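Local coordinates for protein 3-isopropylmalate dehydratase small subunit (Campylobacter jejuni, PDB 3Q3W) that catalyses, as the small subunit of isopropylmalate isomerase, the interconversion of 2-isopropylmalate and 3-isopropylmalate through 2-isopropylmaleate, at residues A[11-16]-A[71-76]; A[25-30]-A[89-94]; A[39-44]-A[95-100]. All blocks are in the same frame, centred on the assembly; numbering follows the deposited sequence.

Contact 1 (A[11-16]-A[71-76]); sequences KGIACP and QNSSIL
Ile13, Cys15 and Ile75 carry this pairing of two parallel neighbours, strands 9-17 and 73-78, in the mixed sheet of the aconitase C-terminal-like domain. Ile13 gives most surface to it. Ile13 O takes two backbone donors: Ser74 N, 2.9 Å away, lies in the carbonyl plane, while Ile75 N is tilted 25° from it. From there the ladder runs on through Cys15 N, which donates to Ile75 O at 2.8 Å. The side chain of Ile13 starts toward 71-76. Its CG1 sits beside the backbone N (chi1 -56°), which leaves CG2 anti to it; Ile13 CG2 reaches Gln71 O, 3.7 Å away, and the hydroxyl of Ser73, while the CD1 end leads away. Ile75 shares a face of the sheet with Ala14, and Ile75 CB lies 3.7 Å from Ala14 CB. Ile75 also sends CD1 back along the strand to Gly12 O. The other face takes Cys15 and Leu76, where Leu76 CD2 comes within 4.1 Å of Cys15 CB. Ser73 OG also leans on that CB, although its hydrogen bond goes to Tyr70 O. Ser74 OG bonds His10 NE2, and beside Ile13 N one water ties the strands together: it accepts from Ile13 N, donates to Asn72 O at 2.7 Å, and hydrogen-bonds Ser74 OG.

Contact 2 (A[25-30]-A[89-94]); sequences DQIIPK and EHAPWA
Ile27 and Ile28, at the point where the short helix 24-27 gives way to loop, both point their side chains at helix 90-98 and pack on His90, Ala91 and Ala94. Both isoleucines use CG2 and CD1, but Ile27 turns both on Ala91, while Ile28 spreads them from His90 and Ala91 to Ala94. Ile27 brings CG2 over the backbone of Ala91, 3.6 Å from Ala91 O, and the same Ile27 CG2 lies 3.7 Å from Ala91 CB; its CD1 touches that methyl as well, so Ala91 CB is met by both ends of one branched chain. Ile28 is the first residue to leave helical geometry. Ile28 CG2 comes down 3.7 Å from Ala91 CA and near His90 O, with His90 CB beside it. CG1 stands anti to the backbone N (chi1 179°), and the chain stays extended beyond it, which carries Ile28 CD1 to Ala94 CB at 3.9 Å. The small alanine methyls let the isoleucines come close to the helix backbone. Of the His90 side chain, CB is the atom that meets Ile28: the His90 ring has Trp93 CZ3 over the centre of one face, 3.7 Å above the plane, and its NE2 hydrogen-bonds Leu34 O. Phe112 of helix 110-118 touches both Ile27 and Ala91. All five touching residues are buried and no hydrogen bond crosses between the segments. The end of helix 24-27 and the residue after it therefore lie against helix 90-98 through dispersion and burial of apolar surface, with His90 O already engaged by Ala94 N within its own helix.

Contact 3 (A[39-44]-A[95-100]); sequences QGFGKH and LVDYGI
Asp97, near the C-terminal end of helix 90-98, reaches across to the loop at Gly40 and Phe41 and takes the one hydrogen bond between these segments. Phe41 N donates to Asp97 OD2 at 2.8 Å, with an N-H...O angle of 143°, and meets the anti lone pair, the one turned away from the other carboxylate oxygen. With its CG anti to its own carbonyl carbon (chi1 -70°), Asp97 directs the carboxylate at the loop, where OD2 also lies 3.1 Å from Gly40 CA. The Phe41 side chain runs alongside in the same direction; ring and carboxylate planes are only 12° apart, and Asp97 OD2 lies at the ring edge near its plane, 3.5 Å from Phe41 CD2. Gly42 brings bare backbone against the helix, Gly42 N being 3.6 Å from Asp97 CB. Tyr98 holds CG anti to the backbone N, a position from which the CD1 edge of its ring meets Gly42 O; that carbonyl has a hydrogen bond from Arg50. A Schellman motif at Gly99 ends the helix. On the inner side Leu95 and Ile100 rest on Leu76 of strand 73-78, while Phe41 stands edge-to-face with His90 of the same helix, placing the loop between helices 24-27 and 47-50 along its flank.

Overall arrangement
From the N terminus, strand 9-17 comes first, then helix 24-27 and the loop at 39-44; their partners follow in the same order, 71-76, 89-94 and 95-100. Each contact closes a loop of 50 to 58 residues, and each pair of loops crosses instead of nesting. Contact 1 joins two strands of the sheet, whereas contacts 2 and 3 set successive turns of helix 90-98 against the earlier chain. These two have centres about 9 Å apart and meet at Phe41, which packs on Ile28 and Trp93. Contacts 1 and 3 touch where Ser74 meets Gly99, just past the end of helix 90-98; contacts 1 and 2 do not touch.

Contact 1 (A[11-16]-A[71-76])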
ATOM      1  N   LYS A  11      -7.308 -11.077  -1.996  1.00 34.63           N
ATOM      2  CA  LYS A  11      -8.392 -10.362  -2.652  1.00 34.86           C
ATOM      3  C   LYS A  11      -8.938  -9.404  -1.609  1.00 33.54           C
ATOM      4  O   LYS A  11      -9.193  -9.816  -0.471  1.00 34.37           O
ATOM      5  CB  LYS A  11      -9.471 -11.340  -3.095  1.00 36.97           C
ATOM      6  CG  LYS A  11     -10.772 -10.677  -3.568  1.00 39.64           C
ATOM      7  CD  LYS A  11     -11.730 -11.669  -4.245  1.00 44.67           C
ATOM      8  CE  LYS A  11     -13.158 -11.166  -4.176  1.00 47.77           C
ATOM      9  NZ  LYS A  11     -14.080 -12.037  -4.965  1.00 50.22           N
ATOM     10  N   GLY A  12      -9.044  -8.126  -1.959  1.00 32.34           N
ATOM     11  CA  GLY A  12      -9.636  -7.137  -1.053  1.00 30.71           C
ATOM     12  C   GLY A  12      -9.936  -5.805  -1.718  1.00 30.14           C
ATOM     13  O   GLY A  12      -9.670  -5.597  -2.907  1.00 30.18           O
ATOM     14  N   ILE A  13     -10.475  -4.911  -0.917  1.00 26.05           N
ATOM     15  CA  ILE A  13     -10.869  -3.603  -1.340  1.00 26.57           C
ATOM     16  C   ILE A  13      -9.633  -2.781  -1.684  1.00 25.47           C
ATOM     17  O   ILE A  13      -8.698  -2.662  -0.869  1.00 24.48           O
ATOM     18  CB  ILE A  13     -11.685  -2.922  -0.204  1.00 25.48           C
ATOM     19  CG1 ILE A  13     -12.893  -3.777   0.193  1.00 28.62           C
ATOM     20  CG2 ILE A  13     -12.050  -1.466  -0.565  1.00 27.12           C
ATOM     21  CD1 ILE A  13     -13.981  -3.872  -0.794  1.00 29.83           C
ATOM     22  N   ALA A  14      -9.595  -2.254  -2.904  1.00 24.91           N
ATOM     23  CA  ALA A  14      -8.514  -1.381  -3.337  1.00 24.60           C
ATOM     24  C   ALA A  14      -8.973   0.078  -3.368  1.00 25.83           C
ATOM     25  O   ALA A  14     -10.147   0.351  -3.676  1.00 24.79           O
ATOM     26  CB  ALA A  14      -8.015  -1.796  -4.653  1.00 26.38           C
ATOM     27  N   CYS A  15      -8.038   0.984  -3.054  1.00 24.58           N
ATOM     28  CA  CYS A  15      -8.308   2.409  -2.895  1.00 25.28           C
ATOM     29  C   CYS A  15      -7.300   3.192  -3.707  1.00 27.01           C
ATOM     30  O   CYS A  15      -6.094   3.058  -3.483  1.00 25.88           O
ATOM     31  CB  CYS A  15      -8.196   2.861  -1.434  1.00 23.97           C
ATOM     32  SG  CYS A  15      -8.612   4.603  -1.250  1.00 24.36           S
ATOM     33  N   PRO A  16      -7.782   4.028  -4.631  1.00 28.47           N
ATOM     34  CA  PRO A  16      -6.852   4.787  -5.433  1.00 30.19           C
ATOM     35  C   PRO A  16      -6.442   6.077  -4.754  1.00 30.38           C
ATOM     36  O   PRO A  16      -7.299   6.787  -4.215  1.00 31.04           O
ATOM     37  CB  PRO A  16      -7.654   5.071  -6.703  1.00 31.84           C
ATOM     38  CG  PRO A  16      -9.058   5.144  -6.242  1.00 31.85           C
ATOM     39  CD  PRO A  16      -9.182   4.281  -5.023  1.00 29.11           C
ATOM     40  N   GLN A  71     -13.965   1.522   2.774  1.00 24.64           N
ATOM     41  CA  GLN A  71     -13.807   0.926   4.078  1.00 26.55           C
ATOM     42  C   GLN A  71     -13.102  -0.386   3.912  1.00 26.40           C
ATOM     43  O   GLN A  71     -13.275  -1.082   2.887  1.00 24.45           O
ATOM     44  CB  GLN A  71     -15.129   0.622   4.716  1.00 28.48           C
ATOM     45  CG  GLN A  71     -15.669   1.739   5.512  1.00 34.42           C
ATOM     46  CD  GLN A  71     -17.004   1.333   6.139  1.00 38.20           C
ATOM     47  OE1 GLN A  71     -17.279   1.666   7.273  1.00 45.14           O
ATOM     48  NE2 GLN A  71     -17.806   0.571   5.396  1.00 42.01           N
ATOM     49  N   ASN A  72     -12.311  -0.735   4.924  1.00 24.31           N
ATOM     50  CA  ASN A  72     -11.554  -1.972   4.914  0.60 25.27           C
ATOM     51  C   ASN A  72     -10.596  -2.148   3.720  1.00 24.65           C
ATOM     52  O   ASN A  72     -10.363  -3.272   3.252  1.00 25.88           O
ATOM     53  CB  ASN A  72     -12.485  -3.185   5.046  0.60 26.75           C
ATOM     54  CG  ASN A  72     -12.727  -3.538   6.471  0.60 30.54           C
ATOM     55  OD1 ASN A  72     -13.406  -2.807   7.209  0.60 33.75           O
ATOM     56  ND2 ASN A  72     -12.116  -4.629   6.908  0.60 36.60           N
ATOM     57  N   SER A  73     -10.007  -1.064   3.256  1.00 23.08           N
ATOM     58  CA  SER A  73      -9.048  -1.145   2.131  1.00 23.12           C
ATOM     59  C   SER A  73      -7.853  -1.983   2.544  1.00 22.69           C
ATOM     60  O   SER A  73      -7.340  -1.810   3.667  1.00 22.23           O
ATOM     61  CB  SER A  73      -8.601   0.262   1.693  1.00 22.35           C
ATOM     62  OG  SER A  73      -9.607   0.905   0.930  1.00 24.96           O
ATOM     63  N   SER A  74      -7.408  -2.896   1.675  1.00 23.33           N
ATOM     64  CA  SER A  74      -6.181  -3.655   1.903  1.00 22.68           C
ATOM     65  C   SER A  74      -5.211  -3.605   0.728  1.00 22.54           C
ATOM     66  O   SER A  74      -4.087  -4.181   0.782  1.00 21.64           O
ATOM     67  CB  SER A  74      -6.495  -5.116   2.302  1.00 23.92           C
ATOM     68  OG  SER A  74      -7.178  -5.817   1.272  1.00 23.84           O
ATOM     69  N   ILE A  75      -5.620  -2.900  -0.323  1.00 21.38           N
ATOM     70  CA  ILE A  75      -4.780  -2.581  -1.486  1.00 22.09           C
ATOM     71  C   ILE A  75      -4.850  -1.104  -1.849  1.00 23.78           C
ATOM     72  O   ILE A  75      -5.951  -0.506  -1.841  1.00 24.46           O
ATOM     73  CB  ILE A  75      -5.267  -3.384  -2.729  1.00 23.42           C
ATOM     74  CG1 ILE A  75      -5.104  -4.864  -2.473  1.00 23.78           C
ATOM     75  CG2 ILE A  75      -4.489  -3.003  -3.967  1.00 22.43           C
ATOM     76  CD1 ILE A  75      -5.914  -5.790  -3.428  1.00 25.31           C
ATOM     77  N   LEU A  76      -3.704  -0.518  -2.190  1.00 24.47           N
ATOM     78  CA  LEU A  76      -3.626   0.879  -2.618  1.00 25.35           C
ATOM     79  C   LEU A  76      -3.170   0.934  -4.050  1.00 26.27           C
ATOM     80  O   LEU A  76      -2.368   0.100  -4.474  1.00 27.96           O
ATOM     81  CB  LEU A  76      -2.679   1.695  -1.742  1.00 24.42           C
ATOM     82  CG  LEU A  76      -3.006   1.843  -0.240  1.00 24.81           C
ATOM     83  CD1 LEU A  76      -1.939   2.720   0.461  1.00 20.84           C
ATOM     84  CD2 LEU A  76      -4.402   2.381   0.018  1.00 20.34           C
TER
HETATM   85  O   HOH W   1      -9.900  -5.588   1.901  1.00 19.78           O

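Contact 2 (A[25-30]-A[89-94])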
ATOM      1  N   ASP A  25       6.920  11.158   4.968  1.00 30.80           N
ATOM      2  CA  ASP A  25       6.171  12.033   5.880  1.00 31.93           C
ATOM      3  C   ASP A  25       4.664  12.069   5.667  1.00 31.01           C
ATOM      4  O   ASP A  25       3.901  12.310   6.610  1.00 31.27           O
ATOM      5  CB  ASP A  25       6.635  13.480   5.800  1.00 33.91           C
ATOM      6  CG  ASP A  25       8.007  13.676   6.337  1.00 38.04           C
ATOM      7  OD1 ASP A  25       8.204  13.491   7.569  1.00 39.75           O
ATOM      8  OD2 ASP A  25       8.882  14.040   5.519  1.00 44.44           O
ATOM      9  N   GLN A  26       4.230  11.894   4.433  1.00 30.82           N
ATOM     10  CA  GLN A  26       2.816  11.740   4.162  1.00 30.20           C
ATOM     11  C   GLN A  26       2.345  10.411   4.692  1.00 27.29           C
ATOM     12  O   GLN A  26       1.256  10.325   5.214  1.00 27.73           O
ATOM     13  CB  GLN A  26       2.531  11.874   2.677  1.00 30.83           C
ATOM     14  CG  GLN A  26       2.921  13.229   2.126  1.00 35.13           C
ATOM     15  CD  GLN A  26       2.497  13.366   0.689  1.00 37.94           C
ATOM     16  OE1 GLN A  26       3.273  13.191  -0.232  1.00 40.06           O
ATOM     17  NE2 GLN A  26       1.255  13.633   0.499  1.00 39.33           N
ATOM     18  N   ILE A  27       3.142   9.375   4.522  1.00 26.29           N
ATOM     19  CA  ILE A  27       2.781   8.043   5.028  1.00 24.73           C
ATOM     20  C   ILE A  27       2.654   8.067   6.569  1.00 23.63           C
ATOM     21  O   ILE A  27       1.677   7.605   7.117  1.00 21.83           O
ATOM     22  CB  ILE A  27       3.765   6.933   4.551  1.00 25.29           C
ATOM     23  CG1 ILE A  27       3.715   6.799   3.020  1.00 25.62           C
ATOM     24  CG2 ILE A  27       3.364   5.540   5.130  1.00 21.21           C
ATOM     25  CD1 ILE A  27       4.881   6.020   2.399  1.00 23.89           C
ATOM     26  N   ILE A  28       3.643   8.644   7.252  1.00 23.40           N
ATOM     27  CA  ILE A  28       3.599   8.728   8.703  1.00 23.20           C
ATOM     28  C   ILE A  28       4.555   9.805   9.154  1.00 24.86           C
ATOM     29  O   ILE A  28       5.771   9.699   8.929  1.00 25.53           O
ATOM     30  CB  ILE A  28       3.932   7.345   9.415  1.00 22.97           C
ATOM     31  CG1 ILE A  28       3.887   7.500  10.944  1.00 22.45           C
ATOM     32  CG2 ILE A  28       5.229   6.710   8.864  1.00 21.28           C
ATOM     33  CD1 ILE A  28       3.674   6.185  11.732  1.00 22.66           C
ATOM     34  N   PRO A  29       4.002  10.836   9.782  1.00 25.26           N
ATOM     35  CA  PRO A  29       4.774  11.980  10.172  1.00 26.35           C
ATOM     36  C   PRO A  29       5.746  11.671  11.335  1.00 26.59           C
ATOM     37  O   PRO A  29       5.588  10.670  12.040  1.00 26.49           O
ATOM     38  CB  PRO A  29       3.699  12.978  10.606  1.00 25.55           C
ATOM     39  CG  PRO A  29       2.492  12.545   9.975  1.00 26.97           C
ATOM     40  CD  PRO A  29       2.556  11.095   9.894  1.00 24.51           C
ATOM     41  N   LYS A  30       6.712  12.556  11.504  1.00 27.98           N
ATOM     42  CA  LYS A  30       7.856  12.355  12.386  1.00 29.95           C
ATOM     43  C   LYS A  30       7.487  12.288  13.863  1.00 29.47           C
ATOM     44  O   LYS A  30       8.189  11.645  14.617  1.00 31.13           O
ATOM     45  CB  LYS A  30       8.894  13.461  12.211  1.00 32.38           C
ATOM     46  CG  LYS A  30       9.567  13.526  10.847  1.00 35.66           C
ATOM     47  CD  LYS A  30      10.387  14.827  10.781  1.00 43.13           C
ATOM     48  CE  LYS A  30      11.373  14.894   9.599  1.00 46.66           C
ATOM     49  NZ  LYS A  30      12.250  13.702   9.510  1.00 46.17           N
ATOM     50  N   GLU A  89      11.474   2.944   8.510  1.00 29.87           N
ATOM     51  CA  GLU A  89      10.861   1.636   8.729  0.60 28.93           C
ATOM     52  C   GLU A  89       9.389   1.746   9.121  1.00 27.28           C
ATOM     53  O   GLU A  89       8.586   0.918   8.737  1.00 25.63           O
ATOM     54  CB  GLU A  89      11.629   0.827   9.772  0.60 29.98           C
ATOM     55  CG  GLU A  89      11.564   1.400  11.197  0.60 30.90           C
ATOM     56  CD  GLU A  89      12.849   1.144  12.008  0.60 32.41           C
ATOM     57  OE1 GLU A  89      13.225   2.027  12.792  0.60 31.50           O
ATOM     58  OE2 GLU A  89      13.477   0.074  11.835  0.60 33.51           O
ATOM     59  N   HIS A  90       9.040   2.800   9.851  1.00 26.16           N
ATOM     60  CA  HIS A  90       7.656   3.056  10.243  1.00 24.78           C
ATOM     61  C   HIS A  90       6.656   3.230   9.070  1.00 24.82           C
ATOM     62  O   HIS A  90       5.458   3.014   9.278  1.00 22.99           O
ATOM     63  CB  HIS A  90       7.565   4.303  11.113  1.00 25.13           C
ATOM     64  CG  HIS A  90       8.181   4.146  12.466  1.00 26.15           C
ATOM     65  ND1 HIS A  90       9.537   4.218  12.668  1.00 26.02           N
ATOM     66  CD2 HIS A  90       7.628   3.976  13.689  1.00 27.12           C
ATOM     67  CE1 HIS A  90       9.797   4.067  13.951  1.00 28.09           C
ATOM     68  NE2 HIS A  90       8.657   3.949  14.596  1.00 29.13           N
ATOM     69  N   ALA A  91       7.122   3.639   7.889  1.00 24.11           N
ATOM     70  CA  ALA A  91       6.218   3.849   6.773  1.00 24.05           C
ATOM     71  C   ALA A  91       5.599   2.521   6.369  1.00 23.11           C
ATOM     72  O   ALA A  91       4.389   2.371   6.429  1.00 22.25           O
ATOM     73  CB  ALA A  91       6.932   4.578   5.575  1.00 24.21           C
ATOM     74  N   PRO A  92       6.416   1.501   6.034  1.00 24.13           N
ATOM     75  CA  PRO A  92       5.771   0.162   5.877  1.00 22.72           C
ATOM     76  C   PRO A  92       4.968  -0.331   7.089  1.00 21.87           C
ATOM     77  O   PRO A  92       3.883  -0.877   6.933  1.00 20.73           O
ATOM     78  CB  PRO A  92       6.947  -0.787   5.603  1.00 24.17           C
ATOM     79  CG  PRO A  92       7.993   0.076   5.082  1.00 25.90           C
ATOM     80  CD  PRO A  92       7.844   1.435   5.746  1.00 25.31           C
ATOM     81  N   TRP A  93       5.457  -0.128   8.286  1.00 21.18           N
ATOM     82  CA  TRP A  93       4.687  -0.503   9.471  1.00 20.95           C
ATOM     83  C   TRP A  93       3.279   0.137   9.556  1.00 20.04           C
ATOM     84  O   TRP A  93       2.313  -0.536   9.891  1.00 19.47           O
ATOM     85  CB  TRP A  93       5.441  -0.123  10.705  1.00 21.44           C
ATOM     86  CG  TRP A  93       6.781  -0.789  10.871  1.00 24.59           C
ATOM     87  CD1 TRP A  93       7.343  -1.762  10.082  1.00 27.58           C
ATOM     88  CD2 TRP A  93       7.707  -0.544  11.925  1.00 26.97           C
ATOM     89  NE1 TRP A  93       8.579  -2.135  10.605  1.00 26.96           N
ATOM     90  CE2 TRP A  93       8.810  -1.406  11.733  1.00 27.10           C
ATOM     91  CE3 TRP A  93       7.706   0.323  13.041  1.00 27.18           C
ATOM     92  CZ2 TRP A  93       9.929  -1.396  12.583  1.00 30.23           C
ATOM     93  CZ3 TRP A  93       8.824   0.317  13.895  1.00 29.08           C
ATOM     94  CH2 TRP A  93       9.898  -0.550  13.660  1.00 32.47           C
ATOM     95  N   ALA A  94       3.192   1.439   9.314  1.00 18.91           N
ATOM     96  CA  ALA A  94       1.896   2.103   9.382  1.00 19.03           C
ATOM     97  C   ALA A  94       0.948   1.537   8.328  1.00 18.80           C
ATOM     98  O   ALA A  94      -0.229   1.295   8.573  1.00 20.08           O
ATOM     99  CB  ALA A  94       2.085   3.602   9.212  1.00 18.40           C
TER

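Contact 3 (A[39-44]-A[95-100])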
ATOM      1  N   GLN A  39       0.906  -0.495  20.257  1.00 49.94           N
ATOM      2  CA  GLN A  39      -0.419  -0.313  19.641  1.00 47.44           C
ATOM      3  C   GLN A  39      -0.348  -0.289  18.100  1.00 43.00           C
ATOM      4  O   GLN A  39      -1.363  -0.275  17.423  1.00 43.62           O
ATOM      5  CB  GLN A  39      -1.035   0.969  20.216  1.00 48.40           C
ATOM      6  CG  GLN A  39       0.059   1.925  20.809  1.00 52.90           C
ATOM      7  CD  GLN A  39      -0.467   3.074  21.656  1.00 58.12           C
ATOM      8  OE1 GLN A  39       0.079   3.361  22.741  1.00 61.66           O
ATOM      9  NE2 GLN A  39      -1.499   3.762  21.157  1.00 60.22           N
ATOM     10  N   GLY A  40       0.847  -0.299  17.540  1.00 39.05           N
ATOM     11  CA  GLY A  40       0.983  -0.158  16.096  1.00 34.22           C
ATOM     12  C   GLY A  40       0.769   1.282  15.627  1.00 30.47           C
ATOM     13  O   GLY A  40       0.572   2.211  16.407  1.00 29.51           O
ATOM     14  N   PHE A  41       0.821   1.458  14.326  1.00 25.25           N
ATOM     15  CA  PHE A  41       0.936   2.770  13.776  1.00 22.30           C
ATOM     16  C   PHE A  41      -0.185   3.049  12.791  1.00 18.71           C
ATOM     17  O   PHE A  41      -0.166   4.050  12.104  1.00 17.95           O
ATOM     18  CB  PHE A  41       2.312   2.926  13.129  1.00 22.67           C
ATOM     19  CG  PHE A  41       3.465   2.723  14.119  1.00 22.40           C
ATOM     20  CD1 PHE A  41       3.898   3.763  14.891  1.00 26.63           C
ATOM     21  CD2 PHE A  41       4.033   1.474  14.312  1.00 24.71           C
ATOM     22  CE1 PHE A  41       4.920   3.593  15.847  1.00 24.21           C
ATOM     23  CE2 PHE A  41       5.055   1.311  15.270  1.00 26.45           C
ATOM     24  CZ  PHE A  41       5.474   2.373  16.023  1.00 28.38           C
ATOM     25  N   GLY A  42      -1.154   2.155  12.688  1.00 18.56           N
ATOM     26  CA  GLY A  42      -2.139   2.309  11.623  1.00 19.19           C
ATOM     27  C   GLY A  42      -2.958   3.576  11.739  1.00 18.37           C
ATOM     28  O   GLY A  42      -3.378   4.143  10.757  1.00 19.36           O
ATOM     29  N   LYS A  43      -3.252   3.990  12.953  1.00 19.28           N
ATOM     30  CA  LYS A  43      -4.046   5.212  13.157  1.00 20.86           C
ATOM     31  C   LYS A  43      -3.384   6.468  12.607  1.00 20.10           C
ATOM     32  O   LYS A  43      -4.074   7.460  12.301  1.00 20.76           O
ATOM     33  CB  LYS A  43      -4.393   5.377  14.630  1.00 21.99           C
ATOM     34  CG  LYS A  43      -5.273   6.538  14.968  1.00 27.73           C
ATOM     35  CD  LYS A  43      -5.621   6.569  16.508  1.00 33.61           C
ATOM     36  CE  LYS A  43      -6.643   7.703  16.804  1.00 37.12           C
ATOM     37  NZ  LYS A  43      -7.323   7.556  18.144  1.00 41.99           N
ATOM     38  N   HIS A  44      -2.059   6.430  12.472  1.00 20.91           N
ATOM     39  CA  HIS A  44      -1.298   7.574  11.993  1.00 20.40           C
ATOM     40  C   HIS A  44      -1.033   7.535  10.512  1.00 19.62           C
ATOM     41  O   HIS A  44      -0.464   8.436   9.969  1.00 20.09           O
ATOM     42  CB  HIS A  44       0.018   7.596  12.733  1.00 21.94           C
ATOM     43  CG  HIS A  44      -0.146   7.462  14.195  1.00 23.54           C
ATOM     44  ND1 HIS A  44      -1.092   8.176  14.901  1.00 21.43           N
ATOM     45  CD2 HIS A  44       0.487   6.672  15.094  1.00 23.64           C
ATOM     46  CE1 HIS A  44      -1.012   7.847  16.178  1.00 23.45           C
ATOM     47  NE2 HIS A  44      -0.075   6.931  16.316  1.00 23.71           N
ATOM     48  N   LEU A  95       1.471   1.304   7.138  1.00 18.92           N
ATOM     49  CA  LEU A  95       0.667   0.720   6.064  1.00 18.41           C
ATOM     50  C   LEU A  95       0.170  -0.672   6.434  1.00 18.29           C
ATOM     51  O   LEU A  95      -1.038  -0.951   6.302  1.00 17.34           O
ATOM     52  CB  LEU A  95       1.489   0.693   4.741  1.00 18.77           C
ATOM     53  CG  LEU A  95       1.681   2.055   4.090  1.00 20.22           C
ATOM     54  CD1 LEU A  95       2.975   2.193   3.265  1.00 19.79           C
ATOM     55  CD2 LEU A  95       0.432   2.417   3.250  1.00 18.82           C
ATOM     56  N   VAL A  96       1.070  -1.569   6.884  1.00 18.83           N
ATOM     57  CA  VAL A  96       0.665  -2.933   7.265  0.60 18.76           C
ATOM     58  C   VAL A  96      -0.282  -2.955   8.473  1.00 18.91           C
ATOM     59  O   VAL A  96      -1.265  -3.658   8.474  1.00 18.06           O
ATOM     60  CB  VAL A  96       1.888  -3.850   7.515  0.60 20.03           C
ATOM     61  CG1 VAL A  96       1.482  -5.175   8.152  0.60 19.19           C
ATOM     62  CG2 VAL A  96       2.672  -4.088   6.157  0.60 18.54           C
ATOM     63  N   ASP A  97       0.018  -2.149   9.487  1.00 17.74           N
ATOM     64  CA  ASP A  97      -0.813  -2.078  10.680  1.00 18.55           C
ATOM     65  C   ASP A  97      -2.226  -1.566  10.308  1.00 18.98           C
ATOM     66  O   ASP A  97      -3.218  -1.975  10.934  1.00 18.02           O
ATOM     67  CB  ASP A  97      -0.213  -1.135  11.723  1.00 19.39           C
ATOM     68  CG  ASP A  97       1.094  -1.701  12.392  1.00 20.53           C
ATOM     69  OD1 ASP A  97       1.480  -2.852  12.119  1.00 24.37           O
ATOM     70  OD2 ASP A  97       1.724  -0.989  13.215  1.00 24.63           O
ATOM     71  N   TYR A  98      -2.332  -0.691   9.309  1.00 18.90           N
ATOM     72  CA  TYR A  98      -3.661  -0.206   8.881  1.00 19.01           C
ATOM     73  C   TYR A  98      -4.430  -1.325   8.241  1.00 18.63           C
ATOM     74  O   TYR A  98      -5.651  -1.364   8.215  1.00 20.05           O
ATOM     75  CB  TYR A  98      -3.510   0.926   7.864  1.00 18.72           C
ATOM     76  CG  TYR A  98      -4.805   1.520   7.415  1.00 16.12           C
ATOM     77  CD1 TYR A  98      -5.494   2.433   8.216  1.00 17.16           C
ATOM     78  CD2 TYR A  98      -5.351   1.178   6.176  1.00 18.42           C
ATOM     79  CE1 TYR A  98      -6.689   3.007   7.781  1.00 21.46           C
ATOM     80  CE2 TYR A  98      -6.509   1.755   5.738  1.00 18.00           C
ATOM     81  CZ  TYR A  98      -7.198   2.649   6.521  1.00 19.42           C
ATOM     82  OH  TYR A  98      -8.402   3.228   6.063  1.00 23.38           O
ATOM     83  N   GLY A  99      -3.681  -2.250   7.685  1.00 20.84           N
ATOM     84  CA  GLY A  99      -4.279  -3.350   6.930  1.00 20.86           C
ATOM     85  C   GLY A  99      -3.916  -3.421   5.459  1.00 20.52           C
ATOM     86  O   GLY A  99      -4.440  -4.281   4.738  1.00 21.16           O
ATOM     87  N   ILE A 100      -2.985  -2.595   5.001  1.00 20.23           N
ATOM     88  CA  ILE A 100      -2.590  -2.657   3.598  1.00 20.40           C
ATOM     89  C   ILE A 100      -1.639  -3.820   3.333  1.00 21.99           C
ATOM     90  O   ILE A 100      -0.583  -3.950   3.963  1.00 22.30           O
ATOM     91  CB  ILE A 100      -1.917  -1.352   3.126  1.00 19.92           C
ATOM     92  CG1 ILE A 100      -2.829  -0.163   3.368  1.00 18.12           C
ATOM     93  CG2 ILE A 100      -1.468  -1.465   1.625  1.00 21.01           C
ATOM     94  CD1 ILE A 100      -4.228  -0.312   2.787  1.00 15.33           C
TER